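Local structure of DnaD-like replication protein (Streptococcus mutans UA159, 2ZC2) at residues S71-R74 with Q75-E78; D33-D36 with P37-R41. The protein probably takes part in starting DNA replication, as a member of the DnaB/DnaD family, and is represented here by its helical DnaB_2 domain. All coordinates share one frame; numbering follows the deposited sequence.

Overall arrangement
Both contacts cap helix starts: contact 2 that of helix 37-50, and contact 1, much later in the chain, that of the short C-terminal helix 73-76. Their centres lie about 9 Å apart on one side of the chain's centre, and they touch through D36, the N-cap residue of contact 2. D36 N is 3.0 Å from S71 O, and D36 OD2 is 3.1 Å from L73 N, both probably hydrogen bonds that tie the C-terminal tail to the earlier cap. Contact 2 carries two zinc-binding aspartates, D33 and D38. Contact 1 binds no zinc itself, although the side chain of L73 comes within about 4 Å of that of D38.

Contact 1: residues S71-R74 with Q75-E78; sequences STLR and QVEE
Q75 OE1 is gripped by two successive backbone N-H groups. S71 N lies 2.5 Å from Q75 OE1, nearly in line with the amide C=O, a distance short enough to be taken with some caution. T72 N donates to Q75 OE1 from 2.9 Å and stands above the carbonyl plane, 47° out of it. An extended glutamine chain suits this role: with CG beside its own backbone N (chi1 -74°), it runs back past the start of the helix and delivers its amide oxygen to the N-H groups there.

T72 answers in the other direction. T72 OG1 sits between the backbone N and the carbonyl carbon (chi1 74°), where it accepts a weak bond from Q75 N at 3.4 Å. The reciprocal pair is a capping box, and the two side chains cross at about a right angle. Threonine fits the N-cap because its short hydroxyl can turn toward the N-H groups of the first helical turn.

The helix that follows is brief. E77 N makes a weak, strongly bent bond to L73 O at 2.6 Å, and E77, with positive phi, has already left helical geometry. On the apolar side, L73 CD2 meets V76 CG1 at 4.0 Å. The other methyl, L73 CD1, lies against the carboxylate end of E78, 3.5 Å from E78 OE1, the two side chains crossing nearly at right angles. E78 OE2 and R74 NE, 5.2 Å apart, are not in contact, though their opposite charges may attract weakly.

Within the fold, this is a surface turn at the C-terminal end of the chain, after helix 55-67. L73 and V76 lean on L39 of helix 37-50, L73 also touches S42 there, and T72 packs against the D36 loop.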
# COMPACT_ATOMS: atom_id res chain seq x y z
N SER A 71 -2.66 9.97 -5.67
CA SER A 71 -2.93 9.61 -4.28
C SER A 71 -4.32 8.94 -4.10
O SER A 71 -4.67 8.48 -3.04
CB SER A 71 -2.78 10.85 -3.37
OG SER A 71 -3.80 11.80 -3.69
N THR A 72 -5.12 8.84 -5.15
CA THR A 72 -6.38 8.16 -4.95
C THR A 72 -6.53 7.16 -6.04
O THR A 72 -5.98 7.33 -7.11
CB THR A 72 -7.63 9.12 -4.94
OG1 THR A 72 -7.91 9.57 -6.28
CG2 THR A 72 -7.42 10.31 -4.01
N LEU A 73 -7.31 6.12 -5.77
CA LEU A 73 -7.52 5.07 -6.78
C LEU A 73 -8.22 5.55 -8.07
O LEU A 73 -7.81 5.16 -9.16
CB LEU A 73 -8.21 3.85 -6.15
CG LEU A 73 -7.94 2.47 -6.78
CD1 LEU A 73 -9.20 1.89 -7.32
CD2 LEU A 73 -6.81 2.46 -7.83
N ARG A 74 -9.25 6.40 -7.95
CA ARG A 74 -9.83 7.11 -9.12
C ARG A 74 -8.76 7.74 -10.06
O ARG A 74 -8.89 7.64 -11.29
CB ARG A 74 -10.83 8.19 -8.71
CG ARG A 74 -11.68 8.74 -9.89
CD ARG A 74 -12.68 9.83 -9.40
NE ARG A 74 -13.70 9.16 -8.58
CZ ARG A 74 -14.56 9.76 -7.75
NH1 ARG A 74 -14.56 11.10 -7.60
NH2 ARG A 74 -15.43 9.01 -7.07
N GLN A 75 -7.77 8.41 -9.49
CA GLN A 75 -6.66 9.00 -10.27
C GLN A 75 -5.91 7.94 -11.11
O GLN A 75 -5.55 8.19 -12.26
CB GLN A 75 -5.69 9.76 -9.36
CG GLN A 75 -6.19 11.11 -8.81
CD GLN A 75 -5.32 11.63 -7.69
OE1 GLN A 75 -4.56 10.86 -7.09
NE2 GLN A 75 -5.43 12.93 -7.38
N VAL A 76 -5.73 6.74 -10.53
CA VAL A 76 -5.08 5.60 -11.20
C VAL A 76 -6.11 4.83 -12.05
O VAL A 76 -5.74 4.04 -12.93
CB VAL A 76 -4.34 4.67 -10.16
CG1 VAL A 76 -4.14 3.26 -10.67
CG2 VAL A 76 -2.99 5.24 -9.82
N GLU A 77 -7.40 5.06 -11.73
CA GLU A 77 -8.60 4.52 -12.39
C GLU A 77 -9.26 3.37 -11.60
O GLU A 77 -8.69 2.28 -11.43
CB GLU A 77 -8.35 4.21 -13.87
CG GLU A 77 -9.59 3.95 -14.71
CD GLU A 77 -9.38 2.86 -15.75
OE1 GLU A 77 -8.20 2.58 -16.13
OE2 GLU A 77 -10.40 2.28 -16.19
N GLU A 78 -10.46 3.63 -11.09
CA GLU A 78 -11.23 2.69 -10.26
C GLU A 78 -11.81 1.47 -11.07
O GLU A 78 -11.46 1.18 -12.25
CB GLU A 78 -12.35 3.47 -9.52
CG GLU A 78 -12.98 2.76 -8.36
CD GLU A 78 -12.51 3.29 -7.01
OE1 GLU A 78 -12.41 2.50 -6.04
OE2 GLU A 78 -12.25 4.50 -6.90
OXT GLU A 78 -12.65 0.69 -10.57

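Contact 2: residues D33-D36 with P37-R41; sequences DKTD and PDLVR. With ZN (zinc ion), chain E; ZN (zinc ion), chain D.
D38 OD1 binds a zinc ion at 2.1 Å, while D38 OD2 comes within 3.5 Å of D36 OD1, a meeting of like charges. The same D38 OD1 also forms a salt bridge with R41 NH1 at 2.9 Å, its hydrogen bond weak and bent; the edge of the guanidinium faces the carboxylate. One helical turn on, arginine is long enough to bend back to it, and its NE is held by D9 of helix 5-14.

The cap made by D36 fixes the backbone from which the D38 side chain reaches the metal. With its CG anti to the backbone N (chi1 -175°), D36 brings OD1 over the helix start, where D36 OD1 accepts from D38 N at 3.1 Å, met from above the carboxylate plane, 73° out of it. The carbonyl O of D36 takes two more donors: V40 N at 3.2 Å and L39 N at 3.0 Å. P37 suits the first helical position, where no N-H is needed.

Farther out, T35 CG2 touches both L39 CD2 and V40 CG2, while T35 OG1 bonds to T29 O of helix 20-32. Beyond that, just past the end of helix 20-32, D33 holds a second zinc ion with both carboxylate oxygens, OD2 at 2.2 Å and OD1 at 2.6 Å, an unequal bidentate grip.

Zinc and R41 both draw on the charge of D38, which probably eases its closeness to D36. The D36 carboxylate is shared between two helix starts, since its OD2 serves helix 73-76.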
# COMPACT_ATOMS: atom_id res chain seq x y z
N ASP A 33 -0.58 11.57 4.73
CA ASP A 33 -0.32 11.86 3.33
C ASP A 33 -1.58 11.79 2.48
O ASP A 33 -1.51 12.02 1.28
CB ASP A 33 0.75 10.91 2.78
CG ASP A 33 2.10 11.02 3.54
OD1 ASP A 33 2.29 11.95 4.34
OD2 ASP A 33 2.96 10.17 3.32
N LYS A 34 -2.71 11.46 3.12
CA LYS A 34 -4.02 11.48 2.44
C LYS A 34 -4.07 10.52 1.24
O LYS A 34 -4.55 10.90 0.17
CB LYS A 34 -4.34 12.90 1.93
CG LYS A 34 -4.08 14.06 2.87
CD LYS A 34 -4.80 13.95 4.17
CE LYS A 34 -4.44 15.19 5.09
NZ LYS A 34 -4.58 14.91 6.57
N THR A 35 -3.49 9.34 1.39
CA THR A 35 -3.48 8.29 0.37
C THR A 35 -4.71 7.40 0.61
O THR A 35 -4.90 6.86 1.72
CB THR A 35 -2.18 7.44 0.45
OG1 THR A 35 -1.04 8.34 0.46
CG2 THR A 35 -2.08 6.51 -0.75
N ASP A 36 -5.57 7.35 -0.39
CA ASP A 36 -6.75 6.44 -0.39
C ASP A 36 -6.33 5.02 -0.02
O ASP A 36 -5.43 4.49 -0.64
CB ASP A 36 -7.27 6.45 -1.81
CG ASP A 36 -8.55 5.69 -2.01
OD1 ASP A 36 -9.16 5.08 -1.08
OD2 ASP A 36 -8.94 5.73 -3.16
N PRO A 37 -6.93 4.43 1.05
CA PRO A 37 -6.58 3.01 1.36
C PRO A 37 -6.74 2.06 0.15
O PRO A 37 -6.05 1.06 0.11
CB PRO A 37 -7.53 2.61 2.48
CG PRO A 37 -8.44 3.85 2.72
CD PRO A 37 -7.84 5.02 2.03
N ASP A 38 -7.62 2.39 -0.83
CA ASP A 38 -7.81 1.47 -1.96
C ASP A 38 -6.72 1.61 -2.99
O ASP A 38 -6.50 0.70 -3.75
CB ASP A 38 -9.20 1.56 -2.57
CG ASP A 38 -10.27 1.17 -1.56
OD1 ASP A 38 -10.50 -0.04 -1.41
OD2 ASP A 38 -10.84 2.06 -0.88
N LEU A 39 -6.02 2.75 -2.95
CA LEU A 39 -4.81 2.92 -3.70
C LEU A 39 -3.64 2.11 -3.11
O LEU A 39 -2.85 1.48 -3.86
CB LEU A 39 -4.42 4.39 -3.79
CG LEU A 39 -3.17 4.60 -4.67
CD1 LEU A 39 -3.54 4.33 -6.16
CD2 LEU A 39 -2.50 5.96 -4.51
N VAL A 40 -3.54 2.14 -1.78
CA VAL A 40 -2.61 1.27 -1.05
C VAL A 40 -2.84 -0.22 -1.39
O VAL A 40 -1.90 -0.97 -1.71
CB VAL A 40 -2.60 1.54 0.47
CG1 VAL A 40 -1.58 0.65 1.20
CG2 VAL A 40 -2.24 3.01 0.78
N ARG A 41 -4.09 -0.64 -1.28
CA ARG A 41 -4.47 -1.98 -1.62
C ARG A 41 -4.13 -2.31 -3.09
O ARG A 41 -3.68 -3.45 -3.39
CB ARG A 41 -5.98 -2.16 -1.33
CG ARG A 41 -6.64 -3.44 -1.91
CD ARG A 41 -8.13 -3.57 -1.40
NE ARG A 41 -8.20 -3.73 0.06
CZ ARG A 41 -8.62 -2.82 0.94
NH1 ARG A 41 -9.04 -1.61 0.56
NH2 ARG A 41 -8.64 -3.14 2.22
ZN ZN E . -11.99 -0.41 0.07
ZN ZN D . 4.46 10.57 4.92